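Local coordinates for copper homeostasis protein CutC (PDB 2BDQ), which probably binds copper ions and takes part in copper homeostasis in the cytoplasm, though its exact role is uncertain, at residues L73-M78 with I109-P114; K137-L142 with T148-H153. All coordinates share one frame; numbering follows the deposited sequence.

Interaction 1 (L73-M78 with I109-P114)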
ATOM      1  N   LEU A  73       8.513   9.294 -13.798  1.00 19.28           N
ATOM      2  CA  LEU A  73       7.361   9.564 -12.949  1.00 19.85           C
ATOM      3  C   LEU A  73       7.449   8.788 -11.626  1.00 19.79           C
ATOM      4  O   LEU A  73       7.126   9.317 -10.556  1.00 20.72           O
ATOM      5  CB  LEU A  73       6.079   9.220 -13.716  1.00 21.29           C
ATOM      6  CG  LEU A  73       4.793   9.900 -13.236  1.00 24.79           C
ATOM      7  CD1 LEU A  73       3.685   9.768 -14.284  1.00 25.98           C
ATOM      8  CD2 LEU A  73       4.378   9.282 -11.924  1.00 25.10           C
ATOM      9  N   GLU A  74       7.899   7.540 -11.698  1.00 17.99           N
ATOM     10  CA  GLU A  74       8.045   6.719 -10.507  1.00 16.88           C
ATOM     11  C   GLU A  74       9.161   7.261  -9.614  1.00 16.69           C
ATOM     12  O   GLU A  74       9.086   7.168  -8.392  1.00 15.72           O
ATOM     13  CB  GLU A  74       8.305   5.266 -10.921  1.00 16.26           C
ATOM     14  CG  GLU A  74       7.023   4.571 -11.385  1.00 20.23           C
ATOM     15  CD  GLU A  74       7.261   3.363 -12.268  1.00 22.27           C
ATOM     16  OE1 GLU A  74       6.276   2.659 -12.578  1.00 25.04           O
ATOM     17  OE2 GLU A  74       8.420   3.115 -12.666  1.00 25.19           O
ATOM     18  N   LEU A  75      10.198   7.829 -10.224  1.00 15.04           N
ATOM     19  CA  LEU A  75      11.288   8.407  -9.450  1.00 15.00           C
ATOM     20  C   LEU A  75      10.768   9.681  -8.774  1.00 14.95           C
ATOM     21  O   LEU A  75      11.204  10.029  -7.675  1.00 14.50           O
ATOM     22  CB  LEU A  75      12.488   8.741 -10.349  1.00 13.99           C
ATOM     23  CG  LEU A  75      13.263   7.557 -10.936  1.00 16.44           C
ATOM     24  CD1 LEU A  75      14.282   8.054 -11.965  1.00 16.42           C
ATOM     25  CD2 LEU A  75      13.972   6.792  -9.816  1.00 14.34           C
ATOM     26  N   ARG A  76       9.833  10.368  -9.431  1.00 14.27           N
ATOM     27  CA  ARG A  76       9.243  11.589  -8.873  1.00 16.16           C
ATOM     28  C   ARG A  76       8.406  11.206  -7.650  1.00 15.69           C
ATOM     29  O   ARG A  76       8.341  11.939  -6.671  1.00 14.98           O
ATOM     30  CB  ARG A  76       8.359  12.273  -9.925  1.00 17.65           C
ATOM     31  CG  ARG A  76       7.473  13.424  -9.412  1.00 21.31           C
ATOM     32  CD  ARG A  76       8.227  14.743  -9.233  1.00 20.65           C
ATOM     33  NE  ARG A  76       8.844  14.889  -7.915  1.00 22.71           N
ATOM     34  CZ  ARG A  76       8.170  15.094  -6.782  1.00 23.99           C
ATOM     35  NH1 ARG A  76       6.841  15.181  -6.792  1.00 24.03           N
ATOM     36  NH2 ARG A  76       8.829  15.216  -5.635  1.00 22.54           N
ATOM     37  N   ILE A  77       7.770  10.042  -7.720  1.00 15.38           N
ATOM     38  CA  ILE A  77       6.953   9.544  -6.626  1.00 14.31           C
ATOM     39  C   ILE A  77       7.848   9.237  -5.423  1.00 15.31           C
ATOM     40  O   ILE A  77       7.565   9.652  -4.294  1.00 13.23           O
ATOM     41  CB  ILE A  77       6.196   8.264  -7.060  1.00 14.06           C
ATOM     42  CG1 ILE A  77       5.077   8.644  -8.033  1.00 17.60           C
ATOM     43  CG2 ILE A  77       5.641   7.547  -5.847  1.00 12.53           C
ATOM     44  CD1 ILE A  77       4.447   7.471  -8.745  1.00 18.72           C
HETATM   45  N   MSE A  78       8.936   8.516  -5.681  1.00 14.06           N
HETATM   46  CA  MSE A  78       9.875   8.145  -4.632  1.00 17.15           C
HETATM   47  C   MSE A  78      10.511   9.359  -3.955  1.00 16.22           C
HETATM   48  O   MSE A  78      10.699   9.358  -2.739  1.00 16.09           O
HETATM   49  CB  MSE A  78      10.960   7.224  -5.199  1.00 19.10           C
HETATM   50  CG  MSE A  78      10.398   5.884  -5.679  1.00 24.11           C
HETATM   51 SE   MSE A  78      11.652   4.787  -6.661  1.00 34.29          SE
HETATM   52  CE  MSE A  78      12.845   4.316  -5.234  1.00 25.61           C
ATOM     53  N   ILE A 109      19.804   6.901  -8.212  1.00 19.55           N
ATOM     54  CA  ILE A 109      19.923   7.033  -6.764  1.00 19.15           C
ATOM     55  C   ILE A 109      20.476   8.401  -6.369  1.00 20.78           C
ATOM     56  O   ILE A 109      20.003   9.009  -5.405  1.00 20.77           O
ATOM     57  CB  ILE A 109      20.839   5.940  -6.164  1.00 18.90           C
ATOM     58  CG1 ILE A 109      20.202   4.565  -6.351  1.00 17.42           C
ATOM     59  CG2 ILE A 109      21.068   6.202  -4.676  1.00 18.95           C
ATOM     60  CD1 ILE A 109      21.097   3.435  -5.964  1.00 17.34           C
ATOM     61  N   GLU A 110      21.479   8.886  -7.097  1.00 21.45           N
ATOM     62  CA  GLU A 110      22.051  10.188  -6.780  1.00 23.87           C
ATOM     63  C   GLU A 110      20.997  11.283  -6.907  1.00 23.16           C
ATOM     64  O   GLU A 110      21.029  12.257  -6.164  1.00 23.20           O
ATOM     65  CB  GLU A 110      23.257  10.500  -7.683  1.00 25.82           C
ATOM     66  CG  GLU A 110      24.420   9.537  -7.496  1.00 28.93           C
ATOM     67  CD  GLU A 110      25.702   9.984  -8.194  1.00 31.37           C
ATOM     68  OE1 GLU A 110      25.659  10.317  -9.400  1.00 30.88           O
ATOM     69  OE2 GLU A 110      26.760   9.993  -7.528  1.00 34.03           O
ATOM     70  N   GLN A 111      20.057  11.113  -7.836  1.00 24.31           N
ATOM     71  CA  GLN A 111      18.990  12.097  -8.029  1.00 24.80           C
ATOM     72  C   GLN A 111      18.135  12.221  -6.764  1.00 24.55           C
ATOM     73  O   GLN A 111      17.571  13.283  -6.484  1.00 23.49           O
ATOM     74  CB  GLN A 111      18.078  11.700  -9.201  1.00 27.92           C
ATOM     75  CG  GLN A 111      18.594  12.039 -10.601  1.00 31.71           C
ATOM     76  CD  GLN A 111      17.597  11.655 -11.700  1.00 35.30           C
ATOM     77  OE1 GLN A 111      17.540  10.500 -12.134  1.00 36.71           O
ATOM     78  NE2 GLN A 111      16.794  12.621 -12.135  1.00 36.06           N
ATOM     79  N   LEU A 112      18.042  11.136  -6.001  1.00 22.89           N
ATOM     80  CA  LEU A 112      17.238  11.136  -4.784  1.00 22.67           C
ATOM     81  C   LEU A 112      18.027  11.420  -3.503  1.00 22.84           C
ATOM     82  O   LEU A 112      17.439  11.723  -2.461  1.00 23.79           O
ATOM     83  CB  LEU A 112      16.516   9.796  -4.641  1.00 21.13           C
ATOM     84  CG  LEU A 112      15.596   9.358  -5.784  1.00 20.50           C
ATOM     85  CD1 LEU A 112      15.276   7.872  -5.644  1.00 18.60           C
ATOM     86  CD2 LEU A 112      14.329  10.194  -5.776  1.00 19.54           C
ATOM     87  N   LEU A 113      19.349  11.338  -3.566  1.00 22.56           N
ATOM     88  CA  LEU A 113      20.150  11.574  -2.371  1.00 22.80           C
ATOM     89  C   LEU A 113      19.865  12.879  -1.629  1.00 23.76           C
ATOM     90  O   LEU A 113      19.728  12.885  -0.402  1.00 23.95           O
ATOM     91  CB  LEU A 113      21.639  11.504  -2.706  1.00 23.36           C
ATOM     92  CG  LEU A 113      22.156  10.087  -2.961  1.00 24.52           C
ATOM     93  CD1 LEU A 113      23.653  10.145  -3.237  1.00 23.80           C
ATOM     94  CD2 LEU A 113      21.867   9.198  -1.747  1.00 22.52           C
ATOM     95  N   PRO A 114      19.777  14.004  -2.354  1.00 22.98           N
ATOM     96  CA  PRO A 114      19.511  15.282  -1.682  1.00 22.63           C
ATOM     97  C   PRO A 114      18.234  15.265  -0.841  1.00 22.25           C
ATOM     98  O   PRO A 114      18.214  15.770   0.278  1.00 23.77           O
ATOM     99  CB  PRO A 114      19.439  16.277  -2.843  1.00 24.17           C
ATOM    100  CG  PRO A 114      20.363  15.653  -3.880  1.00 23.48           C
ATOM    101  CD  PRO A 114      19.973  14.194  -3.802  1.00 22.04           C
TER

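Interaction 2 (K137-L142 with T148-H153)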
ATOM      1  N   LYS A 137      31.302  -5.361  -6.502  1.00 23.15           N
ATOM      2  CA  LYS A 137      31.475  -3.993  -6.978  1.00 24.35           C
ATOM      3  C   LYS A 137      30.286  -3.161  -6.514  1.00 23.53           C
ATOM      4  O   LYS A 137      30.437  -2.007  -6.101  1.00 23.89           O
ATOM      5  CB  LYS A 137      31.546  -3.965  -8.505  1.00 26.73           C
ATOM      6  CG  LYS A 137      32.768  -4.667  -9.078  1.00 33.19           C
ATOM      7  CD  LYS A 137      32.387  -5.600 -10.228  1.00 34.38           C
ATOM      8  CE  LYS A 137      32.807  -7.026  -9.909  1.00 34.81           C
ATOM      9  NZ  LYS A 137      32.304  -7.459  -8.564  1.00 33.49           N
ATOM     10  N   SER A 138      29.100  -3.759  -6.589  1.00 20.77           N
ATOM     11  CA  SER A 138      27.880  -3.086  -6.170  1.00 19.18           C
ATOM     12  C   SER A 138      28.006  -2.609  -4.724  1.00 18.22           C
ATOM     13  O   SER A 138      27.538  -1.531  -4.382  1.00 19.01           O
ATOM     14  CB  SER A 138      26.687  -4.034  -6.324  1.00 17.85           C
ATOM     15  OG  SER A 138      26.548  -4.442  -7.677  1.00 19.04           O
ATOM     16  N   ILE A 139      28.659  -3.410  -3.887  1.00 18.41           N
ATOM     17  CA  ILE A 139      28.860  -3.056  -2.491  1.00 18.35           C
ATOM     18  C   ILE A 139      29.697  -1.782  -2.415  1.00 19.41           C
ATOM     19  O   ILE A 139      29.347  -0.837  -1.702  1.00 19.99           O
ATOM     20  CB  ILE A 139      29.556  -4.210  -1.720  1.00 18.13           C
ATOM     21  CG1 ILE A 139      28.557  -5.357  -1.515  1.00 18.09           C
ATOM     22  CG2 ILE A 139      30.098  -3.707  -0.388  1.00 16.62           C
ATOM     23  CD1 ILE A 139      29.143  -6.598  -0.828  1.00 17.05           C
ATOM     24  N   ASP A 140      30.798  -1.759  -3.162  1.00 18.87           N
ATOM     25  CA  ASP A 140      31.683  -0.594  -3.204  1.00 19.17           C
ATOM     26  C   ASP A 140      30.890   0.625  -3.648  1.00 18.50           C
ATOM     27  O   ASP A 140      31.072   1.713  -3.112  1.00 18.28           O
ATOM     28  CB  ASP A 140      32.838  -0.835  -4.187  1.00 19.03           C
ATOM     29  CG  ASP A 140      33.850  -1.839  -3.665  1.00 20.62           C
ATOM     30  OD1 ASP A 140      34.519  -2.491  -4.493  1.00 23.28           O
ATOM     31  OD2 ASP A 140      33.991  -1.967  -2.431  1.00 20.78           O
ATOM     32  N   GLN A 141      30.013   0.438  -4.632  1.00 18.67           N
ATOM     33  CA  GLN A 141      29.198   1.536  -5.135  1.00 18.40           C
ATOM     34  C   GLN A 141      28.225   2.007  -4.066  1.00 18.54           C
ATOM     35  O   GLN A 141      27.994   3.207  -3.924  1.00 18.37           O
ATOM     36  CB  GLN A 141      28.411   1.105  -6.365  1.00 20.68           C
ATOM     37  CG  GLN A 141      29.244   0.916  -7.617  1.00 19.26           C
ATOM     38  CD  GLN A 141      28.431   0.317  -8.746  1.00 21.74           C
ATOM     39  OE1 GLN A 141      28.869   0.291  -9.893  1.00 24.26           O
ATOM     40  NE2 GLN A 141      27.241  -0.181  -8.423  1.00 19.74           N
ATOM     41  N   LEU A 142      27.651   1.070  -3.315  1.00 17.65           N
ATOM     42  CA  LEU A 142      26.712   1.444  -2.262  1.00 18.55           C
ATOM     43  C   LEU A 142      27.440   2.196  -1.155  1.00 18.07           C
ATOM     44  O   LEU A 142      26.884   3.114  -0.551  1.00 18.89           O
ATOM     45  CB  LEU A 142      26.015   0.208  -1.689  1.00 16.49           C
ATOM     46  CG  LEU A 142      25.021  -0.468  -2.633  1.00 17.71           C
ATOM     47  CD1 LEU A 142      24.429  -1.682  -1.942  1.00 13.02           C
ATOM     48  CD2 LEU A 142      23.929   0.521  -3.038  1.00 14.91           C
ATOM     49  N   THR A 148      23.952   2.845   4.410  1.00 19.14           N
ATOM     50  CA  THR A 148      24.241   2.287   5.733  1.00 19.43           C
ATOM     51  C   THR A 148      24.227   0.760   5.791  1.00 19.24           C
ATOM     52  O   THR A 148      25.070   0.159   6.445  1.00 19.50           O
ATOM     53  CB  THR A 148      23.247   2.843   6.779  1.00 19.80           C
ATOM     54  OG1 THR A 148      23.328   4.274   6.791  1.00 19.19           O
ATOM     55  CG2 THR A 148      23.570   2.320   8.170  1.00 21.07           C
ATOM     56  N   ARG A 149      23.257   0.132   5.137  1.00 20.70           N
ATOM     57  CA  ARG A 149      23.205  -1.323   5.123  1.00 20.80           C
ATOM     58  C   ARG A 149      22.519  -1.883   3.894  1.00 19.86           C
ATOM     59  O   ARG A 149      21.879  -1.157   3.124  1.00 20.39           O
ATOM     60  CB  ARG A 149      22.545  -1.882   6.395  1.00 23.48           C
ATOM     61  CG  ARG A 149      21.129  -1.458   6.611  1.00 24.44           C
ATOM     62  CD  ARG A 149      20.491  -2.190   7.795  1.00 22.28           C
ATOM     63  NE  ARG A 149      19.316  -1.436   8.208  1.00 19.58           N
ATOM     64  CZ  ARG A 149      19.377  -0.309   8.907  1.00 19.23           C
ATOM     65  NH1 ARG A 149      20.559   0.167   9.282  1.00 20.10           N
ATOM     66  NH2 ARG A 149      18.267   0.368   9.188  1.00 18.73           N
ATOM     67  N   ILE A 150      22.677  -3.188   3.725  1.00 18.04           N
ATOM     68  CA  ILE A 150      22.122  -3.913   2.600  1.00 17.64           C
ATOM     69  C   ILE A 150      21.350  -5.122   3.104  1.00 18.08           C
ATOM     70  O   ILE A 150      21.870  -5.927   3.889  1.00 17.93           O
ATOM     71  CB  ILE A 150      23.240  -4.434   1.663  1.00 17.63           C
ATOM     72  CG1 ILE A 150      24.192  -3.297   1.298  1.00 17.23           C
ATOM     73  CG2 ILE A 150      22.627  -5.041   0.412  1.00 16.68           C
ATOM     74  CD1 ILE A 150      25.364  -3.734   0.439  1.00 16.97           C
ATOM     75  N   LEU A 151      20.108  -5.230   2.647  1.00 17.82           N
ATOM     76  CA  LEU A 151      19.232  -6.343   2.982  1.00 18.40           C
ATOM     77  C   LEU A 151      19.290  -7.278   1.787  1.00 18.38           C
ATOM     78  O   LEU A 151      18.947  -6.888   0.669  1.00 18.95           O
ATOM     79  CB  LEU A 151      17.797  -5.856   3.200  1.00 17.73           C
ATOM     80  CG  LEU A 151      16.763  -6.982   3.319  1.00 20.42           C
ATOM     81  CD1 LEU A 151      17.136  -7.895   4.474  1.00 17.80           C
ATOM     82  CD2 LEU A 151      15.377  -6.398   3.525  1.00 20.57           C
ATOM     83  N   LEU A 152      19.735  -8.510   2.017  1.00 18.31           N
ATOM     84  CA  LEU A 152      19.858  -9.469   0.931  1.00 17.76           C
ATOM     85  C   LEU A 152      19.523 -10.898   1.339  1.00 18.59           C
ATOM     86  O   LEU A 152      19.537 -11.245   2.519  1.00 17.42           O
ATOM     87  CB  LEU A 152      21.274  -9.401   0.352  1.00 17.86           C
ATOM     88  CG  LEU A 152      22.465  -9.534   1.303  1.00 16.82           C
ATOM     89  CD1 LEU A 152      22.706 -11.007   1.643  1.00 17.64           C
ATOM     90  CD2 LEU A 152      23.702  -8.960   0.632  1.00 17.22           C
ATOM     91  N   HIS A 153      19.210 -11.716   0.340  1.00 19.67           N
ATOM     92  CA  HIS A 153      18.852 -13.105   0.545  1.00 19.06           C
ATOM     93  C   HIS A 153      20.019 -14.019   0.193  1.00 19.01           C
ATOM     94  O   HIS A 153      20.127 -15.123   0.721  1.00 18.73           O
ATOM     95  CB  HIS A 153      17.631 -13.453  -0.321  1.00 20.13           C
ATOM     96  CG  HIS A 153      17.206 -14.883  -0.219  1.00 19.76           C
ATOM     97  ND1 HIS A 153      16.702 -15.430   0.941  1.00 21.40           N
ATOM     98  CD2 HIS A 153      17.224 -15.884  -1.130  1.00 19.07           C
ATOM     99  CE1 HIS A 153      16.428 -16.706   0.742  1.00 21.13           C
ATOM    100  NE2 HIS A 153      16.735 -17.007  -0.507  1.00 21.13           N
TER

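Interaction 1 (L73-M78 with I109-P114)
Leu-75 and Met-78 face Gln-111 and Leu-112 across two helices that run nearly side by side, their segment axes 10.5 Å apart at closest approach and 28° from parallel. The CA atoms of Met-78 and Leu-112 are the nearest pair, at 7.9 Å. Leu-112 gives the most surface to the contact. Its CG lies anti to the carbonyl carbon (chi1 -57°), which sends the two methyls across to the other helix. CD2 reaches the backbone rather than a side chain and stops 3.7 Å from Leu-75 O. CD1 takes the other direction and meets the selenomethionine methyl, with Met-78 CE to Leu-112 CD1 at 4.3 Å. Gln-111 adds a looser touch near the surface. Its extended chain crosses the Leu-75 side chain at about a right angle, and Gln-111 OE1 comes 4.1 Å from Leu-75 CD1. No hydrogen bond joins the two segments; the contact consists of methyl groups set against carbonyl oxygens and one loose apolar pair. Arg-76 makes a salt bridge to Glu-45 of the second subunit. Met-78 also packs on Ile-61, Pro-63 and Tyr-70 in loops, while Ile-109 turns to Phe-123 of strand 121-123. Helices 72-87 and 106-116 lie side by side in the outer layer of the barrel.

Interaction 2 (K137-L142 with T148-H153)
Ile-150 meets Ile-139 and Leu-142, a strand side chain packed against one side of helix 135-144. Along 148-153, Thr-148 comes first. Its CA is 8.4 Å from Leu-142 CA, but its side chain starts away from the helix. Arg-149 also turns from the helix, and its side chain touches Val-122, Glu-180 and Met-182 of the adjoining strands. Ile-150 then points back and carries the contact. Its CG1 is anti to the carbonyl carbon (chi1 -51°), and the extended branch ends in CD1, which touches both helix residues. Ile-150 CD1 is modelled 3.3 Å from Leu-142 CD1, closer than usual for two methyls, so the exact spacing is doubtful. The same Leu-142 CD1 is 3.6 Å from Ile-150 CG1, so it rests alongside the end of the branch. Ile-139 offers its CG1, 4.1 Å from Ile-150 CD1, and its side chain crosses that of Ile-150 at about a right angle. Leu-152 again starts toward the helix layer, but it packs on Ile-168 and Leu-171 of helix 165-175. His-153 N bonds to Asp-128 OD2. This buried apolar layer belongs to the beta-alpha-beta unit of strand 121-123, helix 135-144 and strand 149-152, the repeating element of a TIM barrel.

Overall arrangement
From the N terminus, the chain passes the first three strands of the barrel before interaction 1 begins on helix 72-87. That contact closes a loop of 30 residues, which contains strand 92-95, when helix 106-116 arrives. The chain then forms strand 121-123 and reaches helix 135-144, where interaction 2 begins. Its loop is short, with five residues between the segments. The two contacts follow in series and neither nest nor cross. The centres of interaction 1 and interaction 2 are about 18 Å apart. The nearest atoms of interactions 1 and 2 are about 5 Å apart, without touching. Interaction 1 joins helix to helix around the outside. Interaction 2 joins helix to strand, farther in toward the centre of the chain.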